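Local coordinates for protein endonuclease V isoform X2 (Ciona intestinalis, PDB 6OZI) that probably cleaves inosine-containing nucleic acid in a metal-ion-dependent reaction, as a eukaryotic endonuclease V of the RNase H clan, at residues 35-41 with 110-116; 62-66 with 216-222; 55-59 with 97-101. The protein carries 1 engineered substitution. One frame throughout, in Å; residues are numbered along the deposited sequence.

Contact 1 (35-41 with 110-116). With nucleotides of chain C.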
loop_
_atom_site.group_PDB
_atom_site.type_symbol
_atom_site.label_atom_id
_atom_site.label_comp_id
_atom_site.label_asym_id
_atom_site.label_seq_id
_atom_site.Cartn_x
_atom_site.Cartn_y
_atom_site.Cartn_z
ATOM N N VAL A 35 30.180 15.173 -0.821
ATOM C CA VAL A 35 28.727 15.052 -0.881
ATOM C C VAL A 35 28.110 15.830 0.276
ATOM O O VAL A 35 28.244 15.442 1.440
ATOM C CB VAL A 35 28.280 13.589 -0.857
ATOM C CG1 VAL A 35 26.766 13.516 -0.981
ATOM C CG2 VAL A 35 28.953 12.823 -1.986
ATOM N N LYS A 36 27.445 16.939 -0.045
ATOM C CA LYS A 36 26.649 17.692 0.915
ATOM C C LYS A 36 25.155 17.516 0.704
ATOM O O LYS A 36 24.385 17.650 1.658
ATOM C CB LYS A 36 26.988 19.187 0.842
ATOM C CG LYS A 36 28.479 19.487 0.785
ATOM C CD LYS A 36 29.225 18.963 2.002
ATOM C CE LYS A 36 30.720 19.171 1.857
ATOM N NZ LYS A 36 31.478 18.373 2.855
ATOM N N TYR A 37 24.730 17.239 -0.528
ATOM C CA TYR A 37 23.338 16.961 -0.842
ATOM C C TYR A 37 23.272 15.817 -1.841
ATOM O O TYR A 37 24.151 15.672 -2.696
ATOM C CB TYR A 37 22.626 18.180 -1.435
ATOM C CG TYR A 37 22.614 19.393 -0.538
ATOM C CD1 TYR A 37 21.708 19.501 0.514
ATOM C CD2 TYR A 37 23.514 20.434 -0.740
ATOM C CE1 TYR A 37 21.702 20.621 1.336
ATOM C CE2 TYR A 37 23.512 21.553 0.078
ATOM C CZ TYR A 37 22.607 21.640 1.106
ATOM O OH TYR A 37 22.604 22.749 1.907
ATOM N N VAL A 38 22.220 15.008 -1.723
ATOM C CA VAL A 38 21.922 13.933 -2.663
ATOM C C VAL A 38 20.540 14.182 -3.248
ATOM O O VAL A 38 19.599 14.522 -2.522
ATOM C CB VAL A 38 21.971 12.541 -2.001
ATOM C CG1 VAL A 38 21.659 11.460 -3.027
ATOM C CG2 VAL A 38 23.323 12.295 -1.353
ATOM N N GLY A 39 20.416 14.008 -4.555
ATOM C CA GLY A 39 19.161 14.204 -5.246
ATOM C C GLY A 39 18.429 12.900 -5.510
ATOM O O GLY A 39 19.026 11.817 -5.559
ATOM N N GLY A 40 17.107 13.019 -5.642
ATOM C CA GLY A 40 16.288 11.928 -6.113
ATOM C C GLY A 40 15.373 12.419 -7.218
ATOM O O GLY A 40 15.117 13.616 -7.360
ATOM N N PHE A 41 14.893 11.472 -8.015
ATOM C CA PHE A 41 13.979 11.790 -9.100
ATOM C C PHE A 41 13.162 10.550 -9.411
ATOM O O PHE A 41 13.701 9.442 -9.432
ATOM C CB PHE A 41 14.716 12.253 -10.358
ATOM C CG PHE A 41 13.869 12.222 -11.597
ATOM C CD1 PHE A 41 13.052 13.290 -11.920
ATOM C CD2 PHE A 41 13.882 11.117 -12.436
ATOM C CE1 PHE A 41 12.271 13.262 -13.063
ATOM C CE2 PHE A 41 13.098 11.083 -13.581
ATOM C CZ PHE A 41 12.295 12.158 -13.895
ATOM N N PRO A 110 22.522 18.955 -5.889
ATOM C CA PRO A 110 23.291 17.910 -5.213
ATOM C C PRO A 110 24.500 17.500 -6.035
ATOM O O PRO A 110 24.543 17.666 -7.254
ATOM C CB PRO A 110 22.287 16.759 -5.093
ATOM C CG PRO A 110 21.381 16.950 -6.258
ATOM C CD PRO A 110 21.281 18.435 -6.489
ATOM N N GLN A 111 25.494 16.949 -5.335
ATOM C CA GLN A 111 26.678 16.450 -6.019
ATOM C C GLN A 111 26.410 15.142 -6.745
ATOM O O GLN A 111 27.206 14.761 -7.606
ATOM C CB GLN A 111 27.835 16.247 -5.035
ATOM C CG GLN A 111 28.437 17.525 -4.465
ATOM C CD GLN A 111 27.543 18.175 -3.422
ATOM O OE1 GLN A 111 26.803 17.499 -2.703
ATOM N NE2 GLN A 111 27.607 19.496 -3.339
ATOM N N VAL A 112 25.311 14.458 -6.428
ATOM C CA VAL A 112 24.995 13.163 -7.028
ATOM C C VAL A 112 23.495 12.915 -6.900
ATOM O O VAL A 112 22.872 13.297 -5.905
ATOM C CB VAL A 112 25.817 12.032 -6.365
ATOM C CG1 VAL A 112 25.532 11.963 -4.870
ATOM C CG2 VAL A 112 25.512 10.697 -7.021
ATOM N N PHE A 113 22.917 12.283 -7.926
ATOM C CA PHE A 113 21.542 11.804 -7.909
ATOM C C PHE A 113 21.483 10.283 -7.801
ATOM O O PHE A 113 22.234 9.569 -8.475
ATOM C CB PHE A 113 20.797 12.225 -9.177
ATOM C CG PHE A 113 20.342 13.649 -9.175
ATOM C CD1 PHE A 113 21.188 14.657 -9.589
ATOM C CD2 PHE A 113 19.051 13.978 -8.790
ATOM C CE1 PHE A 113 20.770 15.976 -9.610
ATOM C CE2 PHE A 113 18.622 15.305 -8.805
ATOM C CZ PHE A 113 19.488 16.303 -9.216
ATOM N N LEU A 114 20.555 9.789 -6.989
ATOM C CA LEU A 114 20.145 8.390 -7.045
ATOM C C LEU A 114 18.953 8.267 -7.984
ATOM O O LEU A 114 17.957 8.982 -7.829
ATOM C CB LEU A 114 19.764 7.852 -5.663
ATOM C CG LEU A 114 20.778 8.045 -4.535
ATOM C CD1 LEU A 114 20.298 7.356 -3.259
ATOM C CD2 LEU A 114 22.157 7.538 -4.943
ATOM N N LEU A 115 19.066 7.387 -8.970
ATOM C CA LEU A 115 18.021 7.175 -9.957
ATOM C C LEU A 115 17.550 5.727 -9.903
ATOM O O LEU A 115 18.355 4.810 -9.700
ATOM C CB LEU A 115 18.524 7.529 -11.359
ATOM C CG LEU A 115 18.886 9.007 -11.532
ATOM C CD1 LEU A 115 19.490 9.266 -12.902
ATOM C CD2 LEU A 115 17.653 9.887 -11.301
ATOM N N ASP A 116 16.244 5.529 -10.080
ATOM C CA ASP A 116 15.668 4.191 -10.030
ATOM C C ASP A 116 16.095 3.384 -11.246
ATOM O O ASP A 116 15.973 3.843 -12.383
ATOM C CB ASP A 116 14.141 4.253 -9.979
ATOM C CG ASP A 116 13.624 4.936 -8.735
ATOM O OD1 ASP A 116 13.587 4.267 -7.681
ATOM O OD2 ASP A 116 13.245 6.125 -8.811
ATOM P P A C 6 13.158 -1.504 -10.526
ATOM O OP1 A C 6 13.768 -0.826 -9.355
ATOM O OP2 A C 6 12.204 -2.626 -10.327
ATOM O "O5'" A C 6 12.441 -0.372 -11.386
ATOM C "C5'" A C 6 13.074 0.880 -11.617
ATOM C "C4'" A C 6 12.149 1.812 -12.351
ATOM O "O4'" A C 6 11.809 1.228 -13.631
ATOM C "C3'" A C 6 10.811 2.044 -11.676
ATOM O "O3'" A C 6 10.873 3.074 -10.710
ATOM C "C2'" A C 6 9.877 2.352 -12.839
ATOM O "O2'" A C 6 10.011 3.705 -13.248
ATOM C "C1'" A C 6 10.456 1.472 -13.935
ATOM N N9 A C 6 9.780 0.172 -14.092
ATOM C C8 A C 6 10.323 -1.074 -13.873
ATOM N N7 A C 6 9.509 -2.063 -14.148
ATOM C C5 A C 6 8.360 -1.427 -14.596
ATOM C C6 A C 6 7.121 -1.916 -15.054
ATOM N N6 A C 6 6.819 -3.217 -15.138
ATOM N N1 A C 6 6.190 -1.010 -15.433
ATOM C C2 A C 6 6.486 0.293 -15.350
ATOM N N3 A C 6 7.612 0.872 -14.941
ATOM C C4 A C 6 8.517 -0.052 -14.578
ATOM P P DT C 7 9.925 3.009 -9.424
ATOM O OP1 DT C 7 10.199 4.208 -8.610
ATOM O OP2 DT C 7 10.082 1.672 -8.811
ATOM O "O5'" DT C 7 8.451 3.093 -10.040
ATOM C "C5'" DT C 7 7.971 4.294 -10.638
ATOM C "C4'" DT C 7 6.557 4.088 -11.146
ATOM O "O4'" DT C 7 6.510 2.855 -11.923
ATOM C "C3'" DT C 7 5.502 3.938 -10.042
ATOM O "O3'" DT C 7 4.289 4.531 -10.436
ATOM C "C2'" DT C 7 5.357 2.431 -9.919
ATOM C "C1'" DT C 7 5.543 1.990 -11.367
ATOM N N1 DT C 7 5.997 0.578 -11.470
ATOM C C2 DT C 7 5.167 -0.342 -12.068
ATOM O O2 DT C 7 4.098 -0.045 -12.567
ATOM N N3 DT C 7 5.647 -1.624 -12.085
ATOM C C4 DT C 7 6.842 -2.078 -11.551
ATOM O O4 DT C 7 7.182 -3.256 -11.608
ATOM C C5 DT C 7 7.662 -1.066 -10.919
ATOM C C7 DT C 7 8.984 -1.443 -10.308
ATOM C C6 DT C 7 7.200 0.200 -10.899
HETATM O O HOH W 1 14.197 7.361 -10.950
HETATM O O HOH W 2 15.344 8.921 -6.827
#
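The Phe113 ring leans obliquely on the backbone of Gly39, its CD2 lying 3.5 Å from Gly39 C, while Pro110 CG sits over one ring face, displaced toward the rim. Gln111 supplies a second flat group: a bend at chi2 (74°) folds its carboxamide back toward residues 36-37, where OE1 accepts two N-H groups. The bond from Tyr37 N (3.0 Å) is nearly straight and lies in the carbonyl plane, whereas Lys36 N, 2.8 Å from OE1, comes from well above that plane. Between the parallel strands, Gly39 N donates to Val112 O (2.9 Å) and Gly39 O accepts from Leu114 N. Further on the strands part, and one water links Phe41 N to Leu114 O. A second accepts from Asp116 N, beside Phe41 O and Asp116 OD2. There Asp116 CG comes within 3.5 Å of OP1 of DT7 of chain C, placing this end of the sheet at the bound nucleic acid. Strand 52-61 flanks 37-41, where backbone hydrogen bonds join Gly40 to Val58, and strand 140-144 flanks 112-116. Helix 86-104 covers the face of Phe41 and Phe113; helix 227-243 covers that of Val38 and Leu114.

Contact 2 (62-66 with 216-222); sequences YPEMK and IVKGCTK
Met65 and Cys220 meet through their sulfur-bearing side chains, a compact example of how a loop can be seated against the end of a helix by shape more than by direct polar bonds. The Met65 side chain is folded at chi2 (-57°) and again at chi3, which curls its methyl group back so that CE lies 3.7 Å from Cys220 SG, while SD rests 3.8 Å from Cys220 CA. Tyr62 reaches the same sulfur next to Met65. Its CG stands opposite the backbone N (chi1 -168°), carrying the ring out to the last turn of helix 210-219, where OH reaches 3.5 Å from Gly219 CA. Cys220 SG lies practically in the plane of that ring, 5.3 Å from its centroid, a sulfur-aromatic contact made at the edge and not over a face. Lys222 is different again: extended beyond CG, it reaches across to the loop and lays CE 4.0 Å from Met65 CB, with the tip of Lys66 nearby. The peptide bond before Pro63 is cis, and a water whose O lies 3.0 Å from Pro63 O donates to it and also to Gly219 O. Behind the interface, Thr221 OG1 donates to Val217 O (2.7 Å) and ties the residues leaving the helix to its last turn. Chemically, then, dispersion between sulfur, methyl and ring edge probably dominates the buried part, with the water as a polar link; the amino groups of Lys66 and Lys222, 4.8 Å apart at NZ, probably repel each other mildly at the solvent-facing border.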
loop_
_atom_site.group_PDB
_atom_site.type_symbol
_atom_site.label_atom_id
_atom_site.label_comp_id
_atom_site.label_asym_id
_atom_site.label_seq_id
_atom_site.Cartn_x
_atom_site.Cartn_y
_atom_site.Cartn_z
ATOM N N TYR A 62 23.177 15.556 3.071
ATOM C CA TYR A 62 24.039 14.409 3.320
ATOM C C TYR A 62 25.051 14.789 4.388
ATOM O O TYR A 62 25.702 15.826 4.274
ATOM C CB TYR A 62 24.758 13.966 2.043
ATOM C CG TYR A 62 25.444 12.621 2.174
ATOM C CD1 TYR A 62 26.675 12.499 2.807
ATOM C CD2 TYR A 62 24.855 11.474 1.661
ATOM C CE1 TYR A 62 27.294 11.260 2.942
ATOM C CE2 TYR A 62 25.462 10.237 1.784
ATOM C CZ TYR A 62 26.684 10.135 2.422
ATOM O OH TYR A 62 27.286 8.905 2.536
ATOM N N PRO A 63 25.226 13.933 5.410
ATOM C CA PRO A 63 24.596 12.616 5.573
ATOM C C PRO A 63 23.308 12.583 6.397
ATOM O O PRO A 63 22.834 11.491 6.707
ATOM C CB PRO A 63 25.683 11.824 6.297
ATOM C CG PRO A 63 26.332 12.859 7.174
ATOM C CD PRO A 63 26.258 14.175 6.433
ATOM N N GLU A 64 22.748 13.743 6.742
ATOM C CA GLU A 64 21.605 13.770 7.650
ATOM C C GLU A 64 20.330 13.202 7.027
ATOM O O GLU A 64 19.425 12.810 7.771
ATOM C CB GLU A 64 21.347 15.197 8.131
ATOM C CG GLU A 64 22.418 15.756 9.052
ATOM C CD GLU A 64 23.630 16.291 8.299
ATOM O OE1 GLU A 64 23.621 16.278 7.047
ATOM O OE2 GLU A 64 24.595 16.727 8.965
ATOM N N MET A 65 20.243 13.145 5.694
ATOM C CA MET A 65 19.074 12.603 4.985
ATOM C C MET A 65 17.806 13.392 5.290
ATOM O O MET A 65 16.718 12.829 5.394
ATOM C CB MET A 65 18.856 11.115 5.273
ATOM C CG MET A 65 19.830 10.189 4.577
ATOM S SD MET A 65 19.808 10.396 2.783
ATOM C CE MET A 65 21.379 11.228 2.577
ATOM N N LYS A 66 17.943 14.702 5.446
ATOM C CA LYS A 66 16.812 15.593 5.665
ATOM C C LYS A 66 16.416 16.248 4.351
ATOM O O LYS A 66 17.257 16.842 3.669
ATOM C CB LYS A 66 17.149 16.660 6.706
ATOM C CG LYS A 66 17.369 16.141 8.123
ATOM C CD LYS A 66 16.039 15.857 8.820
ATOM C CE LYS A 66 15.583 14.405 8.727
ATOM N NZ LYS A 66 14.222 14.255 9.348
ATOM N N ILE A 216 27.797 5.674 -1.117
ATOM C CA ILE A 216 26.771 6.710 -1.047
ATOM C C ILE A 216 25.399 6.091 -0.806
ATOM O O ILE A 216 24.585 6.623 -0.042
ATOM C CB ILE A 216 26.803 7.565 -2.327
ATOM C CG1 ILE A 216 28.150 8.297 -2.420
ATOM C CG2 ILE A 216 25.631 8.537 -2.364
ATOM C CD1 ILE A 216 28.342 9.102 -3.682
ATOM N N VAL A 217 25.117 4.960 -1.448
ATOM C CA VAL A 217 23.841 4.291 -1.205
ATOM C C VAL A 217 23.747 3.830 0.253
ATOM O O VAL A 217 22.694 3.956 0.892
ATOM C CB VAL A 217 23.657 3.136 -2.210
ATOM C CG1 VAL A 217 22.464 2.271 -1.849
ATOM C CG2 VAL A 217 23.486 3.702 -3.632
ATOM N N LYS A 218 24.854 3.326 0.812
ATOM C CA LYS A 218 24.869 2.951 2.227
ATOM C C LYS A 218 24.595 4.153 3.118
ATOM O O LYS A 218 23.797 4.071 4.063
ATOM C CB LYS A 218 26.210 2.318 2.601
ATOM C CG LYS A 218 26.305 1.840 4.053
ATOM C CD LYS A 218 27.404 0.783 4.199
ATOM C CE LYS A 218 27.417 0.117 5.576
ATOM N NZ LYS A 218 28.281 -1.121 5.571
ATOM N N GLY A 219 25.261 5.279 2.838
ATOM C CA GLY A 219 25.024 6.491 3.604
ATOM C C GLY A 219 23.602 7.015 3.492
ATOM O O GLY A 219 23.127 7.720 4.385
ATOM N N CYS A 220 22.910 6.690 2.400
ATOM C CA CYS A 220 21.531 7.116 2.201
ATOM C C CYS A 220 20.515 6.124 2.753
ATOM O O CYS A 220 19.315 6.350 2.590
ATOM C CB CYS A 220 21.244 7.339 0.712
ATOM S SG CYS A 220 22.130 8.722 -0.038
ATOM N N THR A 221 20.954 5.045 3.398
ATOM C CA THR A 221 20.066 3.949 3.770
ATOM C C THR A 221 19.603 4.097 5.217
ATOM O O THR A 221 20.421 4.088 6.145
ATOM C CB THR A 221 20.752 2.598 3.574
ATOM O OG1 THR A 221 20.958 2.357 2.175
ATOM C CG2 THR A 221 19.898 1.480 4.156
ATOM N N LYS A 222 18.292 4.241 5.399
ATOM C CA LYS A 222 17.634 3.988 6.675
ATOM C C LYS A 222 16.855 2.682 6.641
ATOM O O LYS A 222 17.034 1.825 7.512
ATOM C CB LYS A 222 16.697 5.148 7.049
ATOM C CG LYS A 222 17.406 6.448 7.384
ATOM C CD LYS A 222 16.426 7.522 7.835
ATOM C CE LYS A 222 17.146 8.832 8.130
ATOM N NZ LYS A 222 16.207 9.966 8.390
HETATM O O HOH W 3 24.222 8.846 6.291
#

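Contact 3 (55-59 with 97-101); sequences SCMVV and ELQLL
Helix-on-sheet packing joins 55-59, within the second strand of the sheet, to 97-101 of helix 86-104. The short axes pass 9.0 Å apart at 42°, and the contact is buried. The alternation of the strand decides who takes part: Ser55, Met57 and Val59 send their side chains toward the helix, whereas Cys56 and Val58 face helix 227-243 on the other side of the sheet. Met57 occupies the middle. Its chain runs out almost straight to SD and turns only at chi3 (-71°), tucking CE against the helix backbone 3.7 Å from Leu98 N. On the way it slides past Glu97 in the reverse direction, with Met57 CB 3.7 Å from Glu97 CB. Leu101 CD2 then touches Met57 SD (3.8 Å) and Val59 CG2 (3.9 Å), the valine and leucine side chains crossing at about a right angle. At the other end the chemistry turns polar. Ser55 OG donates to Glu97 OE2 over 2.6 Å, and OE2 receives it on its anti lone pair, directed away from OE1. Thr73 OG1 is hydrogen-bonded to the same oxygen and Asn71 ND2 to OE1, so three groups grip this buried carboxylate and fix its rotation; Asn71 itself belongs to a potassium site with Thr72, so Glu97, its side chain about 7 Å from a potassium ion at the nearest atom, may act as a second-shell residue. An antiparallel meander of strands 37-45, 52-61 and 67-76, followed by a helix packed across it, opens the RNase H-like fold, consistent with the clan of endonuclease V.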
loop_
_atom_site.group_PDB
_atom_site.type_symbol
_atom_site.label_atom_id
_atom_site.label_comp_id
_atom_site.label_asym_id
_atom_site.label_seq_id
_atom_site.Cartn_x
_atom_site.Cartn_y
_atom_site.Cartn_z
ATOM N N SER A 55 6.158 13.879 -12.472
ATOM C CA SER A 55 7.555 13.723 -12.100
ATOM C C SER A 55 7.803 14.387 -10.751
ATOM O O SER A 55 7.035 15.235 -10.300
ATOM C CB SER A 55 8.475 14.319 -13.166
ATOM O OG SER A 55 8.361 15.729 -13.226
ATOM N N CYS A 56 8.880 13.969 -10.090
ATOM C CA CYS A 56 9.270 14.566 -8.820
ATOM C C CYS A 56 10.785 14.559 -8.700
ATOM O O CYS A 56 11.441 13.561 -9.020
ATOM C CB CYS A 56 8.662 13.825 -7.620
ATOM S SG CYS A 56 9.217 14.444 -5.994
ATOM N N MET A 57 11.331 15.675 -8.230
ATOM C CA MET A 57 12.747 15.761 -7.907
ATOM C C MET A 57 12.863 16.247 -6.472
ATOM O O MET A 57 12.141 17.164 -6.063
ATOM C CB MET A 57 13.493 16.695 -8.872
ATOM C CG MET A 57 14.962 16.912 -8.525
ATOM S SD MET A 57 15.940 17.612 -9.886
ATOM C CE MET A 57 16.043 16.233 -11.035
ATOM N N VAL A 58 13.740 15.604 -5.702
ATOM C CA VAL A 58 13.959 15.939 -4.303
ATOM C C VAL A 58 15.447 16.162 -4.093
ATOM O O VAL A 58 16.284 15.667 -4.850
ATOM C CB VAL A 58 13.456 14.836 -3.346
ATOM C CG1 VAL A 58 11.940 14.701 -3.411
ATOM C CG2 VAL A 58 14.126 13.510 -3.681
ATOM N N VAL A 59 15.770 16.937 -3.061
ATOM C CA VAL A 59 17.139 17.075 -2.586
ATOM C C VAL A 59 17.136 16.886 -1.077
ATOM O O VAL A 59 16.396 17.576 -0.362
ATOM C CB VAL A 59 17.769 18.434 -2.951
ATOM C CG1 VAL A 59 19.221 18.472 -2.491
ATOM C CG2 VAL A 59 17.690 18.690 -4.447
ATOM N N GLU A 97 12.881 18.864 -14.536
ATOM C CA GLU A 97 13.005 19.011 -13.086
ATOM C C GLU A 97 14.356 19.606 -12.715
ATOM O O GLU A 97 14.435 20.501 -11.868
ATOM C CB GLU A 97 12.812 17.666 -12.376
ATOM C CG GLU A 97 11.398 17.091 -12.409
ATOM C CD GLU A 97 10.420 17.843 -11.507
ATOM O OE1 GLU A 97 10.834 18.782 -10.794
ATOM O OE2 GLU A 97 9.224 17.495 -11.515
ATOM N N LEU A 98 15.428 19.120 -13.346
ATOM C CA LEU A 98 16.773 19.584 -13.033
ATOM C C LEU A 98 16.920 21.065 -13.339
ATOM O O LEU A 98 17.489 21.822 -12.547
ATOM C CB LEU A 98 17.799 18.772 -13.822
ATOM C CG LEU A 98 19.268 19.120 -13.583
ATOM C CD1 LEU A 98 19.647 18.780 -12.150
ATOM C CD2 LEU A 98 20.165 18.387 -14.569
ATOM N N GLN A 99 16.441 21.490 -14.513
ATOM C CA GLN A 99 16.504 22.900 -14.874
ATOM C C GLN A 99 15.726 23.756 -13.879
ATOM O O GLN A 99 16.169 24.851 -13.500
ATOM C CB GLN A 99 15.983 23.080 -16.301
ATOM C CG GLN A 99 15.493 24.466 -16.643
ATOM C CD GLN A 99 15.182 24.618 -18.129
ATOM O OE1 GLN A 99 14.466 23.802 -18.720
ATOM N NE2 GLN A 99 15.688 25.690 -18.728
ATOM N N LEU A 100 14.556 23.271 -13.446
ATOM C CA LEU A 100 13.791 23.982 -12.425
ATOM C C LEU A 100 14.571 24.088 -11.115
ATOM O O LEU A 100 14.620 25.157 -10.498
ATOM C CB LEU A 100 12.454 23.279 -12.209
ATOM C CG LEU A 100 11.461 23.920 -11.250
ATOM C CD1 LEU A 100 11.252 25.372 -11.593
ATOM C CD2 LEU A 100 10.159 23.163 -11.361
ATOM N N LEU A 101 15.187 22.990 -10.674
ATOM C CA LEU A 101 15.991 23.023 -9.452
ATOM C C LEU A 101 17.131 24.029 -9.575
ATOM O O LEU A 101 17.372 24.827 -8.661
ATOM C CB LEU A 101 16.530 21.627 -9.145
ATOM C CG LEU A 101 17.610 21.509 -8.070
ATOM C CD1 LEU A 101 17.085 21.921 -6.702
ATOM C CD2 LEU A 101 18.152 20.090 -8.024
#

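All three contacts gather round the first strands of one mixed sheet. Contacts 1 and 3 have centres about 11 Å apart and share it through neighbouring strands 37-45 and 52-61; along the chain contact 3 is nested, since both its segments fall between residues 41 and 110, and helix 86-104 is followed by strand 112-116. The centre of contact 2 lies about 10 Å from that of contact 1, which it touches through Lys36 and Tyr62, and about 19 Å from that of contact 3. Its segments alternate with those of both others, so it brings the late helix 210-219 back to the loop after strand 52-61. Early and late parts of the chain thus close round the sheet whose strand 112-116 ends at the bound nucleic acid.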